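Adenosylmethionine-8-amino-7-oxononanoate aminotransferase (Methanocaldococcus jannaschii, PDB 6ZHK) probably transfers the amino group of S-adenosyl-L-methionine to 8-amino-7-oxononanoate in biotin biosynthesis, using pyridoxal 5'-phosphate as cofactor. Local coordinates at residues 84-89 / 342-347. Residues are numbered along the deposited sequence; the frame is centred on the assembly and turned at random.
Sequences KICHST and NQLLCS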
# COMPACT_ATOMS: atom_id res chain seq x y z
N LYS A 84 23.60 0.62 4.78
CA LYS A 84 23.45 1.31 6.06
C LYS A 84 22.33 0.64 6.86
O LYS A 84 22.55 0.15 7.95
CB LYS A 84 23.16 2.79 5.81
CG LYS A 84 24.41 3.58 5.41
CD LYS A 84 24.09 4.98 4.95
CE LYS A 84 24.86 6.00 5.75
NZ LYS A 84 24.67 7.36 5.19
N ILE A 85 21.10 0.73 6.33
CA ILE A 85 19.92 0.07 6.88
C ILE A 85 18.77 0.18 5.88
O ILE A 85 18.53 1.26 5.33
CB ILE A 85 19.55 0.66 8.26
CG1 ILE A 85 18.36 -0.10 8.87
CG2 ILE A 85 19.31 2.17 8.15
CD1 ILE A 85 18.02 0.43 10.31
N CYS A 86 18.02 -0.92 5.73
CA CYS A 86 16.93 -0.96 4.77
C CYS A 86 15.66 -0.36 5.39
O CYS A 86 14.91 0.32 4.72
CB CYS A 86 16.69 -2.38 4.32
SG CYS A 86 18.07 -3.02 3.33
N HIS A 87 15.41 -0.66 6.66
CA HIS A 87 14.18 -0.17 7.23
C HIS A 87 14.27 -0.04 8.76
O HIS A 87 14.47 -1.01 9.48
CB HIS A 87 13.00 -1.09 6.91
CG HIS A 87 11.75 -0.52 7.48
ND1 HIS A 87 11.12 0.63 6.95
CD2 HIS A 87 11.05 -0.89 8.56
CE1 HIS A 87 10.06 0.94 7.71
NE2 HIS A 87 10.02 0.02 8.73
N SER A 88 13.94 1.14 9.23
CA SER A 88 13.49 1.29 10.62
C SER A 88 12.27 2.21 10.63
O SER A 88 12.12 3.02 9.72
CB SER A 88 14.61 1.79 11.52
OG SER A 88 14.94 3.13 11.11
N THR A 89 11.53 2.22 11.76
CA THR A 89 10.19 2.79 11.82
C THR A 89 10.19 4.32 11.84
O THR A 89 11.09 4.98 12.45
CB THR A 89 9.44 2.17 13.02
OG1 THR A 89 8.06 2.43 12.82
CG2 THR A 89 9.82 2.78 14.36
N ASN A 342 10.10 4.02 4.70
CA ASN A 342 11.18 3.04 4.58
C ASN A 342 12.43 3.66 3.89
O ASN A 342 12.31 4.39 2.91
CB ASN A 342 10.64 1.87 3.73
CG ASN A 342 11.73 0.96 3.24
OD1 ASN A 342 12.39 1.22 2.26
ND2 ASN A 342 11.81 -0.22 3.83
N GLN A 343 13.64 3.39 4.40
CA GLN A 343 14.86 4.04 3.91
C GLN A 343 15.18 3.73 2.44
O GLN A 343 15.58 4.63 1.71
CB GLN A 343 16.11 3.73 4.76
CG GLN A 343 16.07 4.40 6.13
CD GLN A 343 15.42 3.56 7.22
OE1 GLN A 343 14.33 2.99 7.07
NE2 GLN A 343 16.01 3.66 8.38
N LEU A 344 15.04 2.47 2.01
CA LEU A 344 15.24 2.17 0.59
C LEU A 344 14.28 2.97 -0.31
O LEU A 344 14.71 3.56 -1.32
CB LEU A 344 15.11 0.67 0.35
CG LEU A 344 16.11 -0.18 1.13
CD1 LEU A 344 15.94 -1.64 0.71
CD2 LEU A 344 17.62 0.31 0.96
N LEU A 345 12.98 3.06 0.06
CA LEU A 345 12.02 3.79 -0.76
C LEU A 345 12.50 5.23 -0.83
O LEU A 345 12.48 5.83 -1.90
CB LEU A 345 10.58 3.78 -0.19
CG LEU A 345 10.07 2.40 0.25
CD1 LEU A 345 8.60 2.44 0.66
CD2 LEU A 345 10.18 1.40 -0.89
N CYS A 346 12.93 5.78 0.32
CA CYS A 346 13.18 7.22 0.32
C CYS A 346 14.51 7.51 -0.39
O CYS A 346 14.69 8.58 -1.02
CB CYS A 346 13.30 7.69 1.77
SG CYS A 346 11.71 7.75 2.64
N SER A 347 15.43 6.56 -0.32
CA SER A 347 16.71 6.75 -1.02
C SER A 347 16.47 6.86 -2.54
O SER A 347 17.11 7.73 -3.16
CB SER A 347 17.66 5.64 -0.68
OG SER A 347 17.26 4.43 -1.33
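Gln343 and Ser88 join the N-terminal turn of helix 343-358, N-capped by Asn342, to the loop that follows helix 72-82, a buried contact at the dimer interface of this class-III aminotransferase. The Gln343 chain leaves with CG beside the backbone N (chi1 -71°) and bends at chi2, which turns its amide along the loop to grip Ser88 twice: OE1 takes Ser88 N at 2.9 Å, on a lone pair in the carbonyl plane, and NE2 gives to Ser88 OG at 3.0 Å, slightly tilted from the amide plane. Both bonds are fairly straight; the backbone N-H can only donate and so sets OE1 on its side, leaving NE2 to Ser88 OG. The methyl CG2 of Ile85 lies 3.6 Å from Gln343 NE2. At the helix start, Cys86 O faces the first turn and accepts two weak bonds, from Gln343 N at 3.3 Å and Leu344 N at 3.5 Å. An apolar contact flanks this polar centre: Leu344 CD1 lies against Cys86 SG at 3.6 Å. The His87 ring and the Asn342 amide have planes 12° apart, but the side chains meet obliquely, Asn342 ND2 lying 3.3 Å from His87 ND1, with Asn342 CA at the ring edge. The backbone O of Tyr307 of the second subunit accepts from Asn342 ND2, and the same tyrosine packs on Cys86. The other end of that amide closes the cap, OD1 receiving Leu345 N at 2.9 Å in the carbonyl plane.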